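F420-reducing hydrogenase, subunit beta (PDB 4OMF) carries FAD and an iron-sulfur cluster and probably passes electrons from hydrogen to coenzyme F420 as part of the F420-reducing hydrogenase. Local coordinates at residues C[98-103]-C[130-135]; C[126-131]-C[202-207]; C[57-62]-C[77-82]. All blocks are in the same frame, centred on the assembly; numbering follows the deposited sequence.

Overall arrangement
Along the chain, contact 3 (57-62 with 77-82) closes before contact 1 (98-103 with 130-135) opens. Contact 2 (126-131 with 202-207) begins where contact 1 ends, and the two share V130 and G131. Contacts 1 and 2 lie on adjacent parallel strands of one mixed sheet, with strand 126-132 between 97-101 and 205-208. Their centres are about 7 Å apart. Contact 3 lies at strand 56-62, one of the sheet's two edge strands, its centre about 12 Å from that of contact 1 and about 16 Å from that of contact 2. N81 ND2 is hydrogen-bonded to V100 O. Contacts 1 and 3 border the FAD, while strands 97-101 and 126-132 lead into residues that meet the cluster.

Contact 1. Residues C[98-103]-C[130-135]; sequences GTVAIP and VGIYCM. With FAD (flavin-adenine dinucleotide), chain R; SF4 (iron/sulfur cluster), chain N.
V130, A101 and I132 donate the three backbone hydrogen bonds that join these parallel strands. V130 N binds T99 O at 2.9 Å, and A101 N binds V130 O at 3.0 Å. I132 N reaches A101 O at 2.9 Å. The strands then continue into loop and helix, and side chains take over. I102 CG2 lies 3.7 Å from I132 CG1. P103 CD packs 3.5 Å from C134 CB. The same CD lies 3.2 Å from I132 O, a buried oxygen with no partner in the model.

Both cofactors meet the contact. C134 SG, anti to its backbone N (chi1 -175°), binds the cluster iron FE4 at 2.4 Å. I102 CD1 and P103 CD touch cluster sulfurs. On the flavin side, Y133 O lies 2.9 Å from FAD N10.

The contact closes a beta-alpha-beta unit of strand 97-101, helix 103-114 and strand 126-132. V29 of helix 28-39 packs on V100, V130 and I132. Y133 and M135 rest on helix 251-275.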
loop_
_atom_site.group_PDB
_atom_site.type_symbol
_atom_site.label_atom_id
_atom_site.label_comp_id
_atom_site.label_asym_id
_atom_site.label_seq_id
_atom_site.Cartn_x
_atom_site.Cartn_y
_atom_site.Cartn_z
ATOM N N GLY C 98 -8.198 10.850 -31.371
ATOM C CA GLY C 98 -9.605 11.128 -31.136
ATOM C C GLY C 98 -10.119 10.330 -29.946
ATOM O O GLY C 98 -9.498 9.346 -29.529
ATOM N N THR C 99 -11.257 10.740 -29.380
ATOM C CA THR C 99 -11.886 9.878 -28.387
ATOM C C THR C 99 -13.350 10.235 -28.245
ATOM O O THR C 99 -13.784 11.304 -28.680
ATOM C CB THR C 99 -11.195 9.978 -26.994
ATOM O OG1 THR C 99 -11.706 8.941 -26.138
ATOM C CG2 THR C 99 -11.441 11.347 -26.363
ATOM N N VAL C 100 -14.107 9.326 -27.655
ATOM C CA VAL C 100 -15.480 9.613 -27.286
ATOM C C VAL C 100 -15.544 9.565 -25.765
ATOM O O VAL C 100 -14.861 8.734 -25.137
ATOM C CB VAL C 100 -16.467 8.608 -27.925
ATOM C CG1 VAL C 100 -16.060 7.181 -27.605
ATOM C CG2 VAL C 100 -17.927 8.905 -27.488
ATOM N N ALA C 101 -16.327 10.475 -25.181
ATOM C CA ALA C 101 -16.361 10.626 -23.726
ATOM C C ALA C 101 -17.719 11.139 -23.248
ATOM O O ALA C 101 -18.280 12.027 -23.853
ATOM C CB ALA C 101 -15.248 11.589 -23.275
ATOM N N ILE C 102 -18.228 10.572 -22.164
ATOM C CA ILE C 102 -19.359 11.159 -21.445
ATOM C C ILE C 102 -18.843 12.407 -20.686
ATOM O O ILE C 102 -17.639 12.636 -20.633
ATOM C CB ILE C 102 -20.008 10.116 -20.509
ATOM C CG1 ILE C 102 -18.972 9.489 -19.565
ATOM C CG2 ILE C 102 -20.707 9.026 -21.352
ATOM C CD1 ILE C 102 -19.594 8.532 -18.519
ATOM N N PRO C 103 -19.745 13.244 -20.148
ATOM C CA PRO C 103 -19.251 14.528 -19.613
ATOM C C PRO C 103 -18.163 14.414 -18.524
ATOM O O PRO C 103 -17.197 15.168 -18.594
ATOM C CB PRO C 103 -20.518 15.185 -19.062
ATOM C CG PRO C 103 -21.610 14.699 -20.035
ATOM C CD PRO C 103 -21.220 13.233 -20.292
ATOM N N VAL C 130 -15.096 13.913 -28.933
ATOM C CA VAL C 130 -16.543 13.873 -29.150
ATOM C C VAL C 130 -17.234 13.553 -27.827
ATOM O O VAL C 130 -16.979 12.524 -27.231
ATOM C CB VAL C 130 -16.965 12.823 -30.225
ATOM C CG1 VAL C 130 -18.469 12.937 -30.510
ATOM C CG2 VAL C 130 -16.175 13.026 -31.531
ATOM N N GLY C 131 -18.121 14.427 -27.379
ATOM C CA GLY C 131 -18.810 14.192 -26.122
ATOM C C GLY C 131 -20.166 13.570 -26.385
ATOM O O GLY C 131 -20.788 13.882 -27.398
ATOM N N ILE C 132 -20.616 12.675 -25.511
ATOM C CA ILE C 132 -21.982 12.169 -25.638
ATOM C C ILE C 132 -22.763 12.524 -24.379
ATOM O O ILE C 132 -22.184 12.615 -23.303
ATOM C CB ILE C 132 -22.027 10.653 -25.917
ATOM C CG1 ILE C 132 -21.180 9.865 -24.916
ATOM C CG2 ILE C 132 -21.533 10.363 -27.350
ATOM C CD1 ILE C 132 -21.244 8.342 -25.143
ATOM N N TYR C 133 -24.067 12.765 -24.536
ATOM C CA TYR C 133 -24.904 13.225 -23.420
ATOM C C TYR C 133 -25.046 12.122 -22.382
ATOM O O TYR C 133 -25.081 10.942 -22.724
ATOM C CB TYR C 133 -26.315 13.650 -23.870
ATOM C CG TYR C 133 -26.425 14.669 -24.995
ATOM C CD1 TYR C 133 -25.324 15.430 -25.417
ATOM C CD2 TYR C 133 -27.639 14.849 -25.645
ATOM C CE1 TYR C 133 -25.446 16.348 -26.471
ATOM C CE2 TYR C 133 -27.769 15.764 -26.693
ATOM C CZ TYR C 133 -26.672 16.503 -27.097
ATOM O OH TYR C 133 -26.820 17.393 -28.141
ATOM N N CYS C 134 -25.167 12.507 -21.117
ATOM C CA CYS C 134 -25.300 11.520 -20.052
ATOM C C CYS C 134 -26.093 12.045 -18.861
ATOM O O CYS C 134 -25.845 13.160 -18.406
ATOM C CB CYS C 134 -23.922 11.077 -19.579
ATOM S SG CYS C 134 -24.004 9.750 -18.363
ATOM N N MET C 135 -27.009 11.228 -18.335
ATOM C CA MET C 135 -27.778 11.607 -17.139
ATOM C C MET C 135 -27.399 10.749 -15.916
ATOM O O MET C 135 -27.588 11.149 -14.770
ATOM C CB MET C 135 -29.280 11.494 -17.418
ATOM C CG MET C 135 -30.149 12.032 -16.296
ATOM S SD MET C 135 -30.059 13.832 -16.159
ATOM C CE MET C 135 -31.164 14.323 -17.491
HETATM P PA FAD R . -22.492 5.302 -32.252
HETATM O O1A FAD R . -23.519 4.290 -31.814
HETATM O O2A FAD R . -22.026 5.440 -33.671
HETATM O O5B FAD R . -21.194 5.070 -31.359
HETATM C C5B FAD R . -21.406 5.099 -29.940
HETATM C C4B FAD R . -20.068 5.445 -29.284
HETATM O O4B FAD R . -20.251 5.542 -27.871
HETATM C C3B FAD R . -19.051 4.341 -29.548
HETATM O O3B FAD R . -17.803 4.874 -30.016
HETATM C C2B FAD R . -18.859 3.713 -28.175
HETATM O O2B FAD R . -17.502 3.275 -28.000
HETATM C C1B FAD R . -19.214 4.833 -27.214
HETATM N N9A FAD R . -19.706 4.274 -25.943
HETATM C C8A FAD R . -20.700 3.378 -25.811
HETATM N N7A FAD R . -20.910 3.087 -24.506
HETATM C C5A FAD R . -20.017 3.828 -23.793
HETATM C C6A FAD R . -19.680 3.985 -22.360
HETATM N N6A FAD R . -20.334 3.280 -21.398
HETATM N N1A FAD R . -18.705 4.856 -22.053
HETATM C C2A FAD R . -18.015 5.541 -22.990
HETATM N N3A FAD R . -18.254 5.442 -24.319
HETATM C C4A FAD R . -19.233 4.608 -24.751
HETATM N N1 FAD R . -27.894 10.185 -24.782
HETATM C C2 FAD R . -28.804 11.190 -24.462
HETATM O O2 FAD R . -29.400 11.777 -25.387
HETATM N N3 FAD R . -29.053 11.475 -23.127
HETATM C C4 FAD R . -28.377 10.816 -22.121
HETATM O O4 FAD R . -28.603 11.131 -20.932
HETATM C C4X FAD R . -28.013 9.444 -22.394
HETATM N N5 FAD R . -27.392 8.715 -21.258
HETATM C C5X FAD R . -26.100 8.117 -21.614
HETATM C C6 FAD R . -25.444 7.467 -20.555
HETATM C C7 FAD R . -24.318 6.676 -20.813
HETATM C C7M FAD R . -23.592 5.979 -19.670
HETATM C C8 FAD R . -23.888 6.541 -22.131
HETATM C C8M FAD R . -22.687 5.709 -22.541
HETATM C C9 FAD R . -24.551 7.178 -23.202
HETATM C C9A FAD R . -25.725 7.900 -22.958
HETATM N N10 FAD R . -26.341 8.627 -24.011
HETATM C C10 FAD R . -27.539 9.285 -23.803
HETATM C "C1'" FAD R . -25.740 8.787 -25.349
HETATM C "C2'" FAD R . -26.220 7.790 -26.372
HETATM O "O2'" FAD R . -26.806 6.683 -25.858
HETATM C "C3'" FAD R . -25.351 7.619 -27.388
HETATM O "O3'" FAD R . -24.237 6.927 -27.044
HETATM C "C4'" FAD R . -25.091 8.823 -28.279
HETATM O "O4'" FAD R . -26.316 9.398 -28.780
HETATM C "C5'" FAD R . -24.159 8.456 -29.438
HETATM O "O5'" FAD R . -24.877 7.721 -30.416
HETATM P P FAD R . -24.324 7.571 -31.911
HETATM O O1P FAD R . -23.965 8.963 -32.382
HETATM O O2P FAD R . -25.298 6.775 -32.730
HETATM O O3P FAD R . -22.931 6.759 -31.687
HETATM FE FE1 SF4 N . -20.414 10.861 -15.438
HETATM FE FE2 SF4 N . -22.159 12.773 -14.877
HETATM FE FE3 SF4 N . -22.558 10.326 -13.887
HETATM FE FE4 SF4 N . -22.870 10.699 -16.535
HETATM S S1 SF4 N . -24.166 11.657 -14.863
HETATM S S2 SF4 N . -21.675 8.980 -15.530
HETATM S S3 SF4 N . -21.354 12.325 -16.960
HETATM S S4 SF4 N . -20.825 11.727 -13.338
#

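Contact 2. Residues C[126-131]-C[202-207]; sequences IKLLVG and LADVST. With KEN (N,N-dimethylmethanamine), chain P.
D204 meets L129 with both its backbone and its carboxylate. Its CB lies 3.4 Å from L129 O, close by the backbone bond from D204 N to that same oxygen, which is 2.9 Å long. CG is anti to the carbonyl carbon, beside the backbone N (chi1 -69°), and the carboxylate reaches back alongside the strand to the N-H of L129. At the tip, OD2 takes this N-H. That bond is modelled at 2.7 Å, but the place of OD2 is less sure, because it sits too close to the bound N,N-dimethylmethanamine. D204 and I126, with R110 and Q113, line the pocket of that molecule. OD1 forms a salt bridge with R110 of helix 103-114 and a hydrogen bond with T223. The carboxylate, just before strand 205-208, thus links to helix 103-114 and, less surely, to L129.

Strands 126-132 and 205-208 run parallel side by side in the large mixed sheet. The axes of these short strand segments approach to 4.7 Å, at 25°. Beyond D204 the pairing becomes regular. G131 N donates to V205 O at 2.8 Å, and T207 N donates to G131 O at the same length. V205 N is buried and has no partner in the model; L129 O lies 3.6 Å away and bonds to D204 N instead.

G131 has no side chain, and the methyl of A203 sits over its backbone, with CB 3.4 Å from G131 N. The same methyl touches the end of the L129 side chain, CD2. V130 and V205 share the other face of the sheet. There the contact between V130 CG1 and T207 CG2 measures 4.2 Å. T207 also packs on I28 and V29 of helix 28-39, while V205 packs on strand 217-221.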
loop_
_atom_site.group_PDB
_atom_site.type_symbol
_atom_site.label_atom_id
_atom_site.label_comp_id
_atom_site.label_asym_id
_atom_site.label_seq_id
_atom_site.Cartn_x
_atom_site.Cartn_y
_atom_site.Cartn_z
ATOM N N ILE C 126 -4.460 15.406 -28.512
ATOM C CA ILE C 126 -5.892 15.204 -28.643
ATOM C C ILE C 126 -6.434 16.192 -29.683
ATOM O O ILE C 126 -6.352 17.411 -29.493
ATOM C CB ILE C 126 -6.591 15.368 -27.291
ATOM C CG1 ILE C 126 -6.004 14.360 -26.302
ATOM C CG2 ILE C 126 -8.104 15.187 -27.436
ATOM C CD1 ILE C 126 -6.659 14.374 -24.974
ATOM N N LYS C 127 -6.931 15.674 -30.803
ATOM C CA LYS C 127 -7.369 16.539 -31.902
ATOM C C LYS C 127 -8.897 16.589 -32.053
ATOM O O LYS C 127 -9.445 17.514 -32.645
ATOM C CB LYS C 127 -6.752 16.092 -33.228
ATOM C CG LYS C 127 -5.220 16.054 -33.215
ATOM C CD LYS C 127 -4.608 17.423 -32.910
ATOM C CE LYS C 127 -3.074 17.339 -32.814
ATOM N NZ LYS C 127 -2.502 18.663 -32.437
ATOM N N LEU C 128 -9.579 15.580 -31.529
ATOM C CA LEU C 128 -11.040 15.555 -31.608
ATOM C C LEU C 128 -11.621 14.849 -30.406
ATOM O O LEU C 128 -11.410 13.647 -30.208
ATOM C CB LEU C 128 -11.500 14.862 -32.879
ATOM C CG LEU C 128 -12.999 14.628 -33.068
ATOM C CD1 LEU C 128 -13.742 15.942 -33.161
ATOM C CD2 LEU C 128 -13.198 13.807 -34.300
ATOM N N LEU C 129 -12.347 15.599 -29.599
ATOM C CA LEU C 129 -12.991 15.026 -28.424
ATOM C C LEU C 129 -14.490 15.069 -28.649
ATOM O O LEU C 129 -15.093 16.131 -28.572
ATOM C CB LEU C 129 -12.585 15.792 -27.157
ATOM C CG LEU C 129 -12.753 15.182 -25.754
ATOM C CD1 LEU C 129 -12.351 16.201 -24.682
ATOM C CD2 LEU C 129 -14.163 14.701 -25.497
ATOM N N VAL C 130 -15.096 13.913 -28.933
ATOM C CA VAL C 130 -16.543 13.873 -29.150
ATOM C C VAL C 130 -17.234 13.553 -27.827
ATOM O O VAL C 130 -16.979 12.524 -27.231
ATOM C CB VAL C 130 -16.965 12.823 -30.225
ATOM C CG1 VAL C 130 -18.469 12.937 -30.510
ATOM C CG2 VAL C 130 -16.175 13.026 -31.531
ATOM N N GLY C 131 -18.121 14.427 -27.379
ATOM C CA GLY C 131 -18.810 14.192 -26.122
ATOM C C GLY C 131 -20.166 13.570 -26.385
ATOM O O GLY C 131 -20.788 13.882 -27.398
ATOM N N LEU C 202 -17.944 20.577 -22.432
ATOM C CA LEU C 202 -16.551 20.915 -22.707
ATOM C C LEU C 202 -15.977 20.147 -23.905
ATOM O O LEU C 202 -14.788 20.256 -24.206
ATOM C CB LEU C 202 -15.687 20.670 -21.455
ATOM C CG LEU C 202 -16.110 21.528 -20.244
ATOM C CD1 LEU C 202 -15.296 21.228 -18.981
ATOM C CD2 LEU C 202 -16.027 22.998 -20.583
ATOM N N ALA C 203 -16.814 19.365 -24.589
ATOM C CA ALA C 203 -16.343 18.573 -25.719
ATOM C C ALA C 203 -16.153 19.454 -26.955
ATOM O O ALA C 203 -16.684 20.564 -27.014
ATOM C CB ALA C 203 -17.323 17.438 -26.034
ATOM N N ASP C 204 -15.428 18.959 -27.949
ATOM C CA ASP C 204 -15.341 19.682 -29.217
ATOM C C ASP C 204 -16.692 19.731 -29.939
ATOM O O ASP C 204 -17.074 20.774 -30.476
ATOM C CB ASP C 204 -14.320 19.047 -30.132
ATOM C CG ASP C 204 -12.906 19.227 -29.634
ATOM O OD1 ASP C 204 -12.563 20.348 -29.188
ATOM O OD2 ASP C 204 -12.141 18.256 -29.708
ATOM N N VAL C 205 -17.345 18.569 -30.006
ATOM C CA VAL C 205 -18.688 18.375 -30.574
ATOM C C VAL C 205 -19.396 17.467 -29.598
ATOM O O VAL C 205 -18.786 16.499 -29.143
ATOM C CB VAL C 205 -18.680 17.656 -31.941
ATOM C CG1 VAL C 205 -20.038 17.761 -32.617
ATOM C CG2 VAL C 205 -17.595 18.152 -32.821
ATOM N N SER C 206 -20.661 17.742 -29.294
ATOM C CA SER C 206 -21.412 16.907 -28.356
ATOM C C SER C 206 -22.649 16.316 -29.040
ATOM O O SER C 206 -23.290 16.988 -29.841
ATOM C CB SER C 206 -21.836 17.723 -27.129
ATOM O OG SER C 206 -20.741 18.400 -26.525
ATOM N N THR C 207 -22.990 15.066 -28.737
ATOM C CA THR C 207 -24.125 14.474 -29.425
ATOM C C THR C 207 -24.907 13.511 -28.529
ATOM O O THR C 207 -24.364 12.933 -27.588
ATOM C CB THR C 207 -23.637 13.780 -30.751
ATOM O OG1 THR C 207 -24.747 13.297 -31.521
ATOM C CG2 THR C 207 -22.689 12.631 -30.446
HETATM C CA1 KEN P . -9.820 21.177 -29.248
HETATM C CB1 KEN P . -7.898 20.303 -27.886
HETATM C CC1 KEN P . -9.777 18.793 -28.398
HETATM N NE1 KEN P . -8.959 19.962 -28.909
#

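Contact 3. Residues C[57-62]-C[77-82]; sequences PQPMVA and TFSPNV. With FAD (flavin-adenine dinucleotide), chain R.
P59 packs against the inverse gamma turn centred on P80, in a loop that lines the adenine end of the FAD pocket. The loop runs past strand 56-62, one of the two edge strands of the large sheet. No direct hydrogen bond joins the two segments. P59 CG lies 3.5 Å from P80 O and 3.8 Å from P80 CD, and the two proline rings meet at a slant. P57 touches the loop further back, with its CD 3.7 Å from T77 CG2. Its CG meets S79 CB, a carbon that also touches FAD N1A. One water bridges the backbones: it donates to P57 O and to F78 O.

The loop borders the adenine. FAD N6A gives a weak hydrogen bond to T77 O, which also accepts one from N137. N81 ND2 lies 3.4 Å from FAD C2A and donates to V100 O in the sheet. Residues of another chain pack on F78, P80 and V82.

With chi1 at 179°, the S79 hydroxyl points away from its own backbone N and lies beside P59 CG and CD. From there OG donates to N81 OD1 at 2.9 Å, tilted 23° from the carbonyl plane.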
loop_
_atom_site.group_PDB
_atom_site.type_symbol
_atom_site.label_atom_id
_atom_site.label_comp_id
_atom_site.label_asym_id
_atom_site.label_seq_id
_atom_site.Cartn_x
_atom_site.Cartn_y
_atom_site.Cartn_z
ATOM N N PRO C 57 -18.314 -3.293 -21.634
ATOM C CA PRO C 57 -17.290 -2.912 -22.611
ATOM C C PRO C 57 -15.925 -2.691 -21.974
ATOM O O PRO C 57 -15.803 -2.585 -20.759
ATOM C CB PRO C 57 -17.829 -1.605 -23.200
ATOM C CG PRO C 57 -18.661 -1.013 -22.074
ATOM C CD PRO C 57 -19.290 -2.219 -21.380
ATOM N N GLN C 58 -14.900 -2.638 -22.814
ATOM C CA GLN C 58 -13.560 -2.258 -22.373
ATOM C C GLN C 58 -13.015 -1.181 -23.311
ATOM O O GLN C 58 -13.141 -1.293 -24.544
ATOM C CB GLN C 58 -12.631 -3.479 -22.335
ATOM C CG GLN C 58 -12.982 -4.478 -21.222
ATOM C CD GLN C 58 -12.571 -3.989 -19.825
ATOM O OE1 GLN C 58 -11.685 -3.131 -19.680
ATOM N NE2 GLN C 58 -13.213 -4.537 -18.793
ATOM N N PRO C 59 -12.409 -0.139 -22.741
ATOM C CA PRO C 59 -11.764 0.877 -23.585
ATOM C C PRO C 59 -10.706 0.239 -24.451
ATOM O O PRO C 59 -10.004 -0.681 -24.006
ATOM C CB PRO C 59 -11.137 1.846 -22.579
ATOM C CG PRO C 59 -11.909 1.611 -21.300
ATOM C CD PRO C 59 -12.267 0.158 -21.305
ATOM N N MET C 60 -10.591 0.716 -25.679
ATOM C CA MET C 60 -9.618 0.156 -26.609
ATOM C C MET C 60 -9.241 1.227 -27.637
ATOM O O MET C 60 -9.999 2.179 -27.862
ATOM C CB MET C 60 -10.180 -1.093 -27.292
ATOM C CG MET C 60 -11.386 -0.828 -28.204
ATOM S SD MET C 60 -10.925 -0.366 -29.890
ATOM C CE MET C 60 -9.939 -1.777 -30.386
ATOM N N VAL C 61 -8.071 1.076 -28.249
ATOM C CA VAL C 61 -7.599 2.058 -29.231
ATOM C C VAL C 61 -7.937 1.556 -30.626
ATOM O O VAL C 61 -7.386 0.559 -31.068
ATOM C CB VAL C 61 -6.064 2.292 -29.121
ATOM C CG1 VAL C 61 -5.584 3.312 -30.144
ATOM C CG2 VAL C 61 -5.684 2.713 -27.704
ATOM N N ALA C 62 -8.866 2.219 -31.305
ATOM C CA ALA C 62 -9.278 1.780 -32.633
ATOM C C ALA C 62 -8.440 2.497 -33.661
ATOM O O ALA C 62 -8.295 3.715 -33.583
ATOM C CB ALA C 62 -10.790 2.062 -32.872
ATOM N N THR C 77 -23.068 1.150 -18.840
ATOM C CA THR C 77 -22.247 0.834 -17.684
ATOM C C THR C 77 -20.851 1.401 -17.922
ATOM O O THR C 77 -20.593 2.107 -18.923
ATOM C CB THR C 77 -22.215 -0.691 -17.386
ATOM O OG1 THR C 77 -21.546 -0.937 -16.133
ATOM C CG2 THR C 77 -21.500 -1.452 -18.485
ATOM N N PHE C 78 -19.943 1.153 -16.988
ATOM C CA PHE C 78 -18.654 1.833 -17.019
ATOM C C PHE C 78 -17.758 1.386 -18.164
ATOM O O PHE C 78 -17.604 0.195 -18.417
ATOM C CB PHE C 78 -17.898 1.617 -15.700
ATOM C CG PHE C 78 -18.713 1.910 -14.475
ATOM C CD1 PHE C 78 -18.826 0.974 -13.461
ATOM C CD2 PHE C 78 -19.359 3.130 -14.324
ATOM C CE1 PHE C 78 -19.572 1.241 -12.320
ATOM C CE2 PHE C 78 -20.111 3.396 -13.202
ATOM C CZ PHE C 78 -20.219 2.445 -12.189
ATOM N N SER C 79 -17.152 2.359 -18.838
ATOM C CA SER C 79 -16.042 2.119 -19.747
ATOM C C SER C 79 -15.120 3.300 -19.529
ATOM O O SER C 79 -15.360 4.371 -20.065
ATOM C CB SER C 79 -16.490 2.029 -21.201
ATOM O OG SER C 79 -15.378 1.821 -22.067
ATOM N N PRO C 80 -14.091 3.129 -18.683
ATOM C CA PRO C 80 -13.285 4.296 -18.298
ATOM C C PRO C 80 -12.343 4.688 -19.425
ATOM O O PRO C 80 -11.135 4.427 -19.340
ATOM C CB PRO C 80 -12.503 3.805 -17.070
ATOM C CG PRO C 80 -13.155 2.497 -16.666
ATOM C CD PRO C 80 -13.696 1.922 -17.946
ATOM N N ASN C 81 -12.897 5.315 -20.459
ATOM C CA ASN C 81 -12.167 5.569 -21.700
ATOM C C ASN C 81 -10.902 6.378 -21.519
ATOM O O ASN C 81 -9.956 6.193 -22.271
ATOM C CB ASN C 81 -13.069 6.292 -22.718
ATOM C CG ASN C 81 -14.072 5.370 -23.359
ATOM O OD1 ASN C 81 -14.099 4.175 -23.080
ATOM N ND2 ASN C 81 -14.899 5.917 -24.240
ATOM N N VAL C 82 -10.882 7.274 -20.532
ATOM C CA VAL C 82 -9.708 8.110 -20.329
ATOM C C VAL C 82 -8.481 7.261 -20.038
ATOM O O VAL C 82 -7.373 7.673 -20.386
ATOM C CB VAL C 82 -9.920 9.130 -19.178
ATOM C CG1 VAL C 82 -8.745 10.119 -19.070
ATOM C CG2 VAL C 82 -11.215 9.891 -19.407
HETATM P PA FAD R . -22.492 5.302 -32.252
HETATM O O1A FAD R . -23.519 4.290 -31.814
HETATM O O2A FAD R . -22.026 5.440 -33.671
HETATM O O5B FAD R . -21.194 5.070 -31.359
HETATM C C5B FAD R . -21.406 5.099 -29.940
HETATM C C4B FAD R . -20.068 5.445 -29.284
HETATM O O4B FAD R . -20.251 5.542 -27.871
HETATM C C3B FAD R . -19.051 4.341 -29.548
HETATM O O3B FAD R . -17.803 4.874 -30.016
HETATM C C2B FAD R . -18.859 3.713 -28.175
HETATM O O2B FAD R . -17.502 3.275 -28.000
HETATM C C1B FAD R . -19.214 4.833 -27.214
HETATM N N9A FAD R . -19.706 4.274 -25.943
HETATM C C8A FAD R . -20.700 3.378 -25.811
HETATM N N7A FAD R . -20.910 3.087 -24.506
HETATM C C5A FAD R . -20.017 3.828 -23.793
HETATM C C6A FAD R . -19.680 3.985 -22.360
HETATM N N6A FAD R . -20.334 3.280 -21.398
HETATM N N1A FAD R . -18.705 4.856 -22.053
HETATM C C2A FAD R . -18.015 5.541 -22.990
HETATM N N3A FAD R . -18.254 5.442 -24.319
HETATM C C4A FAD R . -19.233 4.608 -24.751
HETATM N N1 FAD R . -27.894 10.185 -24.782
HETATM C C2 FAD R . -28.804 11.190 -24.462
HETATM O O2 FAD R . -29.400 11.777 -25.387
HETATM N N3 FAD R . -29.053 11.475 -23.127
HETATM C C4 FAD R . -28.377 10.816 -22.121
HETATM O O4 FAD R . -28.603 11.131 -20.932
HETATM C C4X FAD R . -28.013 9.444 -22.394
HETATM N N5 FAD R . -27.392 8.715 -21.258
HETATM C C5X FAD R . -26.100 8.117 -21.614
HETATM C C6 FAD R . -25.444 7.467 -20.555
HETATM C C7 FAD R . -24.318 6.676 -20.813
HETATM C C7M FAD R . -23.592 5.979 -19.670
HETATM C C8 FAD R . -23.888 6.541 -22.131
HETATM C C8M FAD R . -22.687 5.709 -22.541
HETATM C C9 FAD R . -24.551 7.178 -23.202
HETATM C C9A FAD R . -25.725 7.900 -22.958
HETATM N N10 FAD R . -26.341 8.627 -24.011
HETATM C C10 FAD R . -27.539 9.285 -23.803
HETATM C "C1'" FAD R . -25.740 8.787 -25.349
HETATM C "C2'" FAD R . -26.220 7.790 -26.372
HETATM O "O2'" FAD R . -26.806 6.683 -25.858
HETATM C "C3'" FAD R . -25.351 7.619 -27.388
HETATM O "O3'" FAD R . -24.237 6.927 -27.044
HETATM C "C4'" FAD R . -25.091 8.823 -28.279
HETATM O "O4'" FAD R . -26.316 9.398 -28.780
HETATM C "C5'" FAD R . -24.159 8.456 -29.438
HETATM O "O5'" FAD R . -24.877 7.721 -30.416
HETATM P P FAD R . -24.324 7.571 -31.911
HETATM O O1P FAD R . -23.965 8.963 -32.382
HETATM O O2P FAD R . -25.298 6.775 -32.730
HETATM O O3P FAD R . -22.931 6.759 -31.687
HETATM O O HOH W 1 -17.673 -2.279 -18.667
#